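Putative glucoamylase (Bacteroides uniformis, PDB 4GL3) probably acts as a glycoside hydrolase of the six-hairpin clan, perhaps releasing glucose from glucan chains. Local coordinates at residues I65-R70 against E389-L395; K118-I124 against W176-N182; L249-H253 against S331-Y335. All blocks are in the same frame, centred on the assembly; numbering follows the deposited sequence.

Interaction 1 of 3, residues I65-R70 against E389-L395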
loop_
_atom_site.group_PDB
_atom_site.type_symbol
_atom_site.label_atom_id
_atom_site.label_comp_id
_atom_site.label_asym_id
_atom_site.label_seq_id
_atom_site.Cartn_x
_atom_site.Cartn_y
_atom_site.Cartn_z
ATOM N N ILE A 65 13.500 -1.773 4.926
ATOM C CA ILE A 65 13.770 -1.064 6.182
ATOM C C ILE A 65 13.327 -1.915 7.393
ATOM O O ILE A 65 14.093 -2.060 8.366
ATOM C CB ILE A 65 13.101 0.327 6.232
ATOM C CG1 ILE A 65 13.566 1.198 5.028
ATOM C CG2 ILE A 65 13.424 1.019 7.567
ATOM C CD1 ILE A 65 12.631 2.385 4.752
ATOM N N VAL A 66 12.139 -2.527 7.299
ATOM C CA VAL A 66 11.635 -3.448 8.336
ATOM C C VAL A 66 12.625 -4.598 8.548
ATOM O O VAL A 66 13.025 -4.916 9.669
ATOM C CB VAL A 66 10.222 -3.980 7.987
ATOM C CG1 VAL A 66 9.749 -5.067 8.968
ATOM C CG2 VAL A 66 9.199 -2.829 7.943
ATOM N N GLY A 67 13.079 -5.167 7.443
ATOM C CA GLY A 67 14.036 -6.291 7.476
ATOM C C GLY A 67 15.378 -5.981 8.117
ATOM O O GLY A 67 15.941 -6.835 8.813
ATOM N N ILE A 68 15.891 -4.769 7.899
ATOM C CA ILE A 68 17.119 -4.355 8.564
ATOM C C ILE A 68 16.889 -4.292 10.076
ATOM O O ILE A 68 17.667 -4.841 10.845
ATOM C CB ILE A 68 17.638 -2.974 8.108
ATOM C CG1 ILE A 68 18.066 -2.998 6.632
ATOM C CG2 ILE A 68 18.811 -2.561 8.985
ATOM C CD1 ILE A 68 18.232 -1.615 6.006
ATOM N N GLU A 69 15.826 -3.606 10.477
ATOM C CA GLU A 69 15.494 -3.427 11.892
ATOM C C GLU A 69 15.158 -4.741 12.587
ATOM O O GLU A 69 15.421 -4.864 13.763
ATOM C CB GLU A 69 14.342 -2.418 12.041
ATOM C CG GLU A 69 14.799 -1.004 11.724
ATOM C CD GLU A 69 15.860 -0.499 12.694
ATOM O OE1 GLU A 69 15.642 -0.609 13.921
ATOM O OE2 GLU A 69 16.904 -0.005 12.241
ATOM N N ARG A 70 14.574 -5.707 11.868
ATOM C CA ARG A 70 14.282 -7.029 12.431
ATOM C C ARG A 70 15.458 -7.994 12.341
ATOM O O ARG A 70 15.379 -9.111 12.851
ATOM C CB ARG A 70 13.057 -7.660 11.769
ATOM C CG ARG A 70 11.733 -7.044 12.214
ATOM C CD ARG A 70 11.335 -7.506 13.604
ATOM N NE ARG A 70 10.449 -6.491 14.206
ATOM C CZ ARG A 70 10.084 -6.461 15.483
ATOM N NH1 ARG A 70 10.479 -7.418 16.313
ATOM N NH2 ARG A 70 9.331 -5.470 15.932
ATOM N N GLU A 389 4.771 -4.260 11.288
ATOM C CA GLU A 389 5.808 -3.495 11.975
ATOM C C GLU A 389 5.274 -2.173 12.590
ATOM O O GLU A 389 5.678 -1.797 13.701
ATOM C CB GLU A 389 6.995 -3.168 11.047
ATOM C CG GLU A 389 8.196 -2.623 11.786
ATOM C CD GLU A 389 8.693 -3.596 12.845
ATOM O OE1 GLU A 389 8.697 -4.810 12.524
ATOM O OE2 GLU A 389 9.075 -3.150 13.957
ATOM N N ASN A 390 4.441 -1.445 11.846
ATOM C CA ASN A 390 3.823 -0.256 12.395
ATOM C C ASN A 390 3.080 -0.537 13.709
ATOM O O ASN A 390 3.208 0.227 14.663
ATOM C CB ASN A 390 2.887 0.413 11.390
ATOM C CG ASN A 390 3.636 1.257 10.380
ATOM O OD1 ASN A 390 4.726 1.759 10.696
ATOM N ND2 ASN A 390 3.058 1.429 9.152
ATOM N N TYR A 391 2.321 -1.627 13.755
ATOM C CA TYR A 391 1.705 -2.066 15.030
ATOM C C TYR A 391 2.748 -2.315 16.101
ATOM O O TYR A 391 2.558 -1.910 17.230
ATOM C CB TYR A 391 0.884 -3.340 14.830
ATOM C CG TYR A 391 0.481 -4.035 16.109
ATOM C CD1 TYR A 391 -0.373 -3.410 17.015
ATOM C CD2 TYR A 391 0.976 -5.295 16.432
ATOM C CE1 TYR A 391 -0.760 -4.027 18.183
ATOM C CE2 TYR A 391 0.582 -5.929 17.610
ATOM C CZ TYR A 391 -0.280 -5.265 18.465
ATOM O OH TYR A 391 -0.663 -5.834 19.622
ATOM N N ARG A 392 3.839 -3.004 15.789
ATOM C CA ARG A 392 4.785 -3.362 16.859
ATOM C C ARG A 392 5.693 -2.202 17.338
ATOM O O ARG A 392 6.020 -2.152 18.472
ATOM C CB ARG A 392 5.671 -4.543 16.422
ATOM C CG ARG A 392 4.925 -5.806 15.976
ATOM C CD ARG A 392 5.880 -6.854 15.409
ATOM N NE ARG A 392 6.492 -7.623 16.481
ATOM C CZ ARG A 392 7.298 -8.670 16.299
ATOM N NH1 ARG A 392 7.683 -9.066 15.062
ATOM N NH2 ARG A 392 7.738 -9.311 17.357
ATOM N N THR A 393 6.150 -1.319 16.447
ATOM C CA THR A 393 7.094 -0.255 16.810
ATOM C C THR A 393 6.796 1.128 16.155
ATOM O O THR A 393 7.478 2.094 16.439
ATOM C CB THR A 393 8.530 -0.631 16.360
ATOM O OG1 THR A 393 8.556 -0.778 14.926
ATOM C CG2 THR A 393 9.055 -1.925 17.068
ATOM N N GLY A 394 5.810 1.216 15.266
ATOM C CA GLY A 394 5.552 2.447 14.524
ATOM C C GLY A 394 6.699 2.877 13.601
ATOM O O GLY A 394 6.737 4.029 13.185
ATOM N N LEU A 395 7.600 1.943 13.259
ATOM C CA LEU A 395 8.817 2.205 12.500
ATOM C C LEU A 395 8.608 3.044 11.242
ATOM O O LEU A 395 9.263 4.094 11.098
ATOM C CB LEU A 395 9.504 0.892 12.076
ATOM C CG LEU A 395 10.814 1.063 11.291
ATOM C CD1 LEU A 395 11.920 1.705 12.175
ATOM C CD2 LEU A 395 11.305 -0.288 10.757
#
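Arg70, just after helix 54-69, reaches across to Glu389 and Arg392 on the last turns of helix 378-393. From CB, its CG, anti to the carbonyl carbon, and its CD, after a bend at chi2 (-76°), pass beside Glu389 OE1. NE then donates to Glu389 OE1 at 3.0 Å, and NH2 donates to Glu389 OE2 at 3.1 Å on its syn lone pair. This is a side-on, two-nitrogen salt bridge, but the guanidinium and carboxylate planes are turned 43° apart. CZ and NH1 lie over the guanidinium of Arg392, with centres 3.6 Å apart and planes 11° from parallel, while Arg70 NH2 also meets Thr393 CG2 at 3.7 Å. Behind the ion pair, both methyls of Val66 pack on the aliphatic part of Glu389, CG2 lying 3.8 Å from Glu389 CB. Leu395 CD2 touches Glu69 CG at 3.7 Å and Ile65 CG2 at 4.0 Å. The anti lone pair of Glu389 OE2 accepts from Thr393 OG1 at 2.6 Å, and Gln23 of helix 15-27 donates to OE1. Arg392 is paired with Asp16 and bonded to Gln23 and Thr20. With a carboxylate serving each guanidinium, the stacking of two like-charged groups is probably offset electrostatically, and the buried Glu389 is likely to remain ionised.

Interaction 2 of 3, residues K118-I124 against W176-N182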
loop_
_atom_site.group_PDB
_atom_site.type_symbol
_atom_site.label_atom_id
_atom_site.label_comp_id
_atom_site.label_asym_id
_atom_site.label_seq_id
_atom_site.Cartn_x
_atom_site.Cartn_y
_atom_site.Cartn_z
ATOM N N LYS A 118 -4.426 1.912 -23.486
ATOM C CA LYS A 118 -4.172 3.333 -23.397
ATOM C C LYS A 118 -3.418 3.737 -22.109
ATOM O O LYS A 118 -3.151 4.914 -21.900
ATOM C CB LYS A 118 -5.484 4.072 -23.488
ATOM C CG LYS A 118 -6.243 3.875 -24.807
ATOM C CD LYS A 118 -7.236 4.990 -25.052
ATOM C CE LYS A 118 -8.002 4.780 -26.361
ATOM N NZ LYS A 118 -9.044 5.811 -26.602
ATOM N N ASP A 119 -3.110 2.758 -21.234
ATOM C CA ASP A 119 -2.365 2.995 -19.964
ATOM C C ASP A 119 -0.923 2.532 -20.145
ATOM O O ASP A 119 -0.516 1.450 -19.691
ATOM C CB ASP A 119 -3.037 2.242 -18.811
ATOM C CG ASP A 119 -2.400 2.503 -17.437
ATOM O OD1 ASP A 119 -1.428 3.303 -17.303
ATOM O OD2 ASP A 119 -2.961 1.899 -16.476
ATOM N N ASP A 120 -0.149 3.371 -20.806
ATOM C CA ASP A 120 1.215 3.039 -21.207
ATOM C C ASP A 120 2.195 4.139 -20.915
ATOM O O ASP A 120 3.246 4.239 -21.571
ATOM C CB ASP A 120 1.231 2.727 -22.725
ATOM C CG ASP A 120 0.840 3.960 -23.605
ATOM O OD1 ASP A 120 0.375 4.987 -23.038
ATOM O OD2 ASP A 120 1.039 3.862 -24.845
ATOM N N GLY A 121 1.829 5.012 -19.985
ATOM C CA GLY A 121 2.683 6.089 -19.531
ATOM C C GLY A 121 2.747 6.145 -18.017
ATOM O O GLY A 121 2.809 5.126 -17.364
ATOM N N ALA A 122 2.702 7.361 -17.484
ATOM C CA ALA A 122 2.712 7.598 -16.060
ATOM C C ALA A 122 1.448 7.011 -15.395
ATOM O O ALA A 122 0.328 7.079 -15.948
ATOM C CB ALA A 122 2.817 9.104 -15.741
ATOM N N ASP A 123 1.683 6.434 -14.214
ATOM C CA ASP A 123 0.633 6.091 -13.231
ATOM C C ASP A 123 1.024 6.758 -11.930
ATOM O O ASP A 123 2.038 6.363 -11.257
ATOM C CB ASP A 123 0.512 4.577 -13.071
ATOM C CG ASP A 123 -0.566 4.170 -12.087
ATOM O OD1 ASP A 123 -0.728 4.872 -11.042
ATOM O OD2 ASP A 123 -1.292 3.209 -12.400
ATOM N N ILE A 124 0.324 7.834 -11.571
ATOM C CA ILE A 124 0.796 8.598 -10.432
ATOM C C ILE A 124 0.405 8.018 -9.084
ATOM O O ILE A 124 0.983 8.436 -8.050
ATOM C CB ILE A 124 0.455 10.112 -10.472
ATOM C CG1 ILE A 124 -1.026 10.387 -10.217
ATOM C CG2 ILE A 124 0.906 10.713 -11.809
ATOM C CD1 ILE A 124 -1.253 11.903 -10.017
ATOM N N TRP A 176 -5.149 10.329 -12.706
ATOM C CA TRP A 176 -4.433 9.096 -12.370
ATOM C C TRP A 176 -3.271 8.820 -13.364
ATOM O O TRP A 176 -2.222 8.383 -12.929
ATOM C CB TRP A 176 -5.414 7.918 -12.325
ATOM C CG TRP A 176 -4.974 6.632 -11.662
ATOM C CD1 TRP A 176 -3.845 5.865 -11.929
ATOM C CD2 TRP A 176 -5.685 5.937 -10.651
ATOM N NE1 TRP A 176 -3.828 4.760 -11.136
ATOM C CE2 TRP A 176 -4.936 4.777 -10.331
ATOM C CE3 TRP A 176 -6.881 6.170 -10.000
ATOM C CZ2 TRP A 176 -5.332 3.873 -9.339
ATOM C CZ3 TRP A 176 -7.304 5.252 -9.014
ATOM C CH2 TRP A 176 -6.524 4.123 -8.700
ATOM N N HIS A 177 -3.473 9.103 -14.654
ATOM C CA HIS A 177 -2.576 8.691 -15.712
ATOM C C HIS A 177 -2.255 9.872 -16.649
ATOM O O HIS A 177 -2.991 10.886 -16.735
ATOM C CB HIS A 177 -3.172 7.597 -16.592
ATOM C CG HIS A 177 -3.919 6.525 -15.862
ATOM N ND1 HIS A 177 -5.259 6.640 -15.545
ATOM C CD2 HIS A 177 -3.540 5.267 -15.493
ATOM C CE1 HIS A 177 -5.656 5.508 -14.975
ATOM N NE2 HIS A 177 -4.626 4.665 -14.919
ATOM N N TRP A 178 -1.136 9.708 -17.350
ATOM C CA TRP A 178 -0.814 10.484 -18.561
ATOM C C TRP A 178 0.097 9.662 -19.454
ATOM O O TRP A 178 0.974 8.919 -18.968
ATOM C CB TRP A 178 -0.119 11.811 -18.253
ATOM C CG TRP A 178 0.210 12.559 -19.483
ATOM C CD1 TRP A 178 -0.631 13.396 -20.168
ATOM C CD2 TRP A 178 1.455 12.548 -20.227
ATOM N NE1 TRP A 178 -0.005 13.881 -21.267
ATOM C CE2 TRP A 178 1.282 13.402 -21.321
ATOM C CE3 TRP A 178 2.675 11.914 -20.057
ATOM C CZ2 TRP A 178 2.309 13.631 -22.298
ATOM C CZ3 TRP A 178 3.706 12.127 -21.018
ATOM C CH2 TRP A 178 3.481 12.974 -22.142
ATOM N N SER A 179 -0.130 9.787 -20.761
ATOM C CA SER A 179 0.582 9.009 -21.757
ATOM C C SER A 179 1.122 9.851 -22.909
ATOM O O SER A 179 0.450 10.748 -23.384
ATOM C CB SER A 179 -0.359 7.951 -22.347
ATOM O OG SER A 179 0.227 7.356 -23.499
ATOM N N PRO A 180 2.352 9.568 -23.356
ATOM C CA PRO A 180 2.871 10.239 -24.526
ATOM C C PRO A 180 2.113 9.881 -25.789
ATOM O O PRO A 180 2.135 10.661 -26.746
ATOM C CB PRO A 180 4.321 9.748 -24.611
ATOM C CG PRO A 180 4.345 8.447 -23.869
ATOM C CD PRO A 180 3.310 8.606 -22.792
ATOM N N ASN A 181 1.444 8.726 -25.785
ATOM C CA ASN A 181 0.750 8.219 -26.979
ATOM C C ASN A 181 -0.765 8.487 -26.952
ATOM O O ASN A 181 -1.394 8.568 -27.978
ATOM C CB ASN A 181 0.981 6.698 -27.154
ATOM C CG ASN A 181 2.451 6.349 -27.284
ATOM O OD1 ASN A 181 2.955 5.483 -26.571
ATOM N ND2 ASN A 181 3.127 7.041 -28.128
ATOM N N ASN A 182 -1.330 8.622 -25.754
ATOM C CA ASN A 182 -2.786 8.765 -25.589
ATOM C C ASN A 182 -3.174 9.983 -24.769
ATOM O O ASN A 182 -4.344 10.154 -24.429
ATOM C CB ASN A 182 -3.284 7.486 -24.897
ATOM C CG ASN A 182 -3.004 6.261 -25.729
ATOM O OD1 ASN A 182 -3.550 6.110 -26.829
ATOM N ND2 ASN A 182 -2.140 5.409 -25.254
#
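A short antiparallel beta ladder joins residues 118-124 to 176-182, immediately ahead of helix 124-140. Ala122 and Trp178 form its hydrogen-bonded pair through two weak bonds, Ala122 N to Trp178 O at 2.8 Å and Trp178 N back to Ala122 O, while Asp123 and His177 make the adjoining non-hydrogen-bonded pair. Beyond the ladder, Ile124 N gives a straight bond to Trp176 O at 2.9 Å, the N-H...O angle being 171°. Asp123 and Trp176 run side by side in the same direction, each with CG anti to its own backbone N. Asp123 CG lies at the indole edge, the carboxylate plane turned 71° from the ring, and Trp176 NE1 makes a weak bond to Asp123 OD2 at 3.2 Å. Asp123 OD1 accepts from Glu126 N and so N-caps the helix. The imidazole of His177 presents CD2 to Asp119 OD1 at 3.4 Å, and its NE2 bonds a glycerol probably taken up from the crystallisation liquor. At the other end, Asp120 turns its carboxylate to Ser179 OG, and its OD1 takes a weak bond from Asn182 ND2 at 3.4 Å. Ser179 OG in turn accepts from Asn181 N at 2.9 Å and Asn182 N at 3.0 Å. Gly121 CA makes a CA-H...O contact with Trp178 O. The result is a two-stranded antiparallel ladder, with an ST turn and ST motif at Ser179 on one side and the classic aspartate N-cap at Asp123 leading into helix 124-140.

Interaction 3 of 3, residues L249-H253 against S331-Y335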
loop_
_atom_site.group_PDB
_atom_site.type_symbol
_atom_site.label_atom_id
_atom_site.label_comp_id
_atom_site.label_asym_id
_atom_site.label_seq_id
_atom_site.Cartn_x
_atom_site.Cartn_y
_atom_site.Cartn_z
ATOM N N LEU A 249 -10.866 -3.678 1.943
ATOM C CA LEU A 249 -10.162 -3.233 3.175
ATOM C C LEU A 249 -8.782 -2.632 2.888
ATOM O O LEU A 249 -8.283 -1.865 3.715
ATOM C CB LEU A 249 -10.127 -4.323 4.271
ATOM C CG LEU A 249 -9.825 -3.867 5.711
ATOM C CD1 LEU A 249 -10.672 -2.666 6.198
ATOM C CD2 LEU A 249 -9.973 -5.049 6.647
ATOM N N PHE A 250 -8.182 -2.915 1.719
ATOM C CA PHE A 250 -6.872 -2.322 1.428
ATOM C C PHE A 250 -6.891 -0.784 1.334
ATOM O O PHE A 250 -5.832 -0.160 1.357
ATOM C CB PHE A 250 -6.199 -2.923 0.169
ATOM C CG PHE A 250 -6.656 -2.294 -1.155
ATOM C CD1 PHE A 250 -7.819 -2.748 -1.787
ATOM C CD2 PHE A 250 -5.933 -1.269 -1.751
ATOM C CE1 PHE A 250 -8.236 -2.215 -3.018
ATOM C CE2 PHE A 250 -6.339 -0.737 -2.997
ATOM C CZ PHE A 250 -7.494 -1.195 -3.609
ATOM N N PHE A 251 -8.072 -0.175 1.198
ATOM C CA PHE A 251 -8.166 1.270 1.272
ATOM C C PHE A 251 -7.589 1.825 2.616
ATOM O O PHE A 251 -7.150 2.962 2.653
ATOM C CB PHE A 251 -9.615 1.761 1.127
ATOM C CG PHE A 251 -10.253 1.574 -0.260
ATOM C CD1 PHE A 251 -9.560 1.058 -1.344
ATOM C CD2 PHE A 251 -11.602 1.937 -0.442
ATOM C CE1 PHE A 251 -10.177 0.926 -2.586
ATOM C CE2 PHE A 251 -12.220 1.802 -1.663
ATOM C CZ PHE A 251 -11.492 1.327 -2.749
ATOM N N THR A 252 -7.570 1.020 3.685
ATOM C CA THR A 252 -6.982 1.446 4.993
ATOM C C THR A 252 -5.489 1.131 5.105
ATOM O O THR A 252 -4.887 1.372 6.153
ATOM C CB THR A 252 -7.718 0.792 6.176
ATOM O OG1 THR A 252 -7.415 -0.618 6.205
ATOM C CG2 THR A 252 -9.231 1.044 6.039
ATOM N N HIS A 253 -4.887 0.613 4.020
ATOM C CA HIS A 253 -3.507 0.184 4.036
ATOM C C HIS A 253 -2.565 1.021 3.151
ATOM O O HIS A 253 -1.538 1.435 3.602
ATOM C CB HIS A 253 -3.358 -1.296 3.615
ATOM C CG HIS A 253 -4.204 -2.225 4.398
ATOM N ND1 HIS A 253 -4.691 -3.395 3.863
ATOM C CD2 HIS A 253 -4.731 -2.115 5.641
ATOM C CE1 HIS A 253 -5.463 -3.986 4.766
ATOM N NE2 HIS A 253 -5.491 -3.240 5.860
ATOM N N SER A 331 -3.132 -6.928 7.567
ATOM C CA SER A 331 -2.589 -5.587 7.431
ATOM C C SER A 331 -3.347 -4.508 8.228
ATOM O O SER A 331 -2.872 -3.369 8.344
ATOM C CB SER A 331 -2.482 -5.200 5.972
ATOM O OG SER A 331 -1.663 -6.123 5.269
ATOM N N SER A 332 -4.515 -4.886 8.748
ATOM C CA SER A 332 -5.338 -4.050 9.584
ATOM C C SER A 332 -4.993 -4.203 11.077
ATOM O O SER A 332 -5.700 -3.644 11.927
ATOM C CB SER A 332 -6.831 -4.362 9.324
ATOM O OG SER A 332 -7.273 -3.717 8.120
ATOM N N ILE A 333 -3.920 -4.950 11.373
ATOM C CA ILE A 333 -3.441 -5.208 12.740
ATOM C C ILE A 333 -3.311 -3.951 13.634
ATOM O O ILE A 333 -3.743 -4.007 14.766
ATOM C CB ILE A 333 -2.149 -6.109 12.774
ATOM C CG1 ILE A 333 -1.792 -6.543 14.225
ATOM C CG2 ILE A 333 -0.981 -5.459 12.034
ATOM C CD1 ILE A 333 -0.934 -7.813 14.303
ATOM N N PRO A 334 -2.806 -2.802 13.125
ATOM C CA PRO A 334 -2.764 -1.716 14.102
ATOM C C PRO A 334 -4.129 -1.172 14.435
ATOM O O PRO A 334 -4.273 -0.478 15.396
ATOM C CB PRO A 334 -1.941 -0.641 13.436
ATOM C CG PRO A 334 -1.920 -0.979 11.977
ATOM C CD PRO A 334 -2.221 -2.427 11.828
ATOM N N TYR A 335 -5.128 -1.493 13.640
ATOM C CA TYR A 335 -6.455 -0.931 13.857
ATOM C C TYR A 335 -7.334 -1.808 14.736
ATOM O O TYR A 335 -8.183 -1.281 15.422
ATOM C CB TYR A 335 -7.145 -0.686 12.530
ATOM C CG TYR A 335 -6.321 0.041 11.513
ATOM C CD1 TYR A 335 -5.584 1.160 11.861
ATOM C CD2 TYR A 335 -6.322 -0.356 10.165
ATOM C CE1 TYR A 335 -4.849 1.860 10.917
ATOM C CE2 TYR A 335 -5.586 0.354 9.213
ATOM C CZ TYR A 335 -4.858 1.458 9.601
ATOM O OH TYR A 335 -4.175 2.197 8.672
#
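With CG anti to the carbonyl carbon in both residues, His253 (chi1 -54°) and Tyr335 (chi1 -49°) bring their rings to the other segment: His253 meets Ser331 and Ser332, and Tyr335 reaches the backbone of Thr252. His253 NE2 and Ser332 OG share a hydrogen bond of 2.9 Å, close to straight at 167°, with the hydroxyl at the imidazole edge near the ring plane. Ser331 CB sits squarely over one face of that ring, 3.5 Å from its centroid, in a CH-pi contact. The imidazole is thus sandwiched between Leu249 O of its own segment and Ser331 CB of the other, and probably fixed in rotation by the bond at its edge. Both segments are largely loop among the helices of this probable six-hairpin fold: 249-253 comes before helix 271-288, whereas the segment 331-335 leads from helix 326-331 to helix 337-349. Tyr335 OH donates to Thr252 O at 2.7 Å, the oxygen lying near the plane of the phenol ring. Its CE2 meanwhile packs against Thr252 CB at 3.7 Å. A phenylalanine in place of Tyr335 would probably leave the buried Thr252 O without this hydroxyl donor. Thr252 OG1 turns back to Leu249 O at 2.9 Å, an acceptor also used by Thr252 N, and Leu249 CD2 rests 3.4 Å from Ser332 OG. Ser331 OG bonds Thr327 OG1, on helix 326-331.

Interaction 3 is fully buried and lies nearest the centre of the chain, whereas interactions 1 and 2 are partly buried, lie farther out and fall on opposite sides of that centre, about 34 Å apart between centres. Interactions 1 and 3 touch through helix 378-393: Tyr391 packs on Ile333 and Pro334, and the same helix borders Ser331 and Tyr335. Interaction 2 stands apart, its nearest atoms about 7 Å from interaction 3. Chemistry follows place. Ion pairing and stacked guanidinium groups join helix ends in 65-70/389-395, backbone ladder bonds and carboxylates hold 118-124/176-182, and hydroxyl, imidazole and carbonyl groups knit the buried loops of 249-253/331-335.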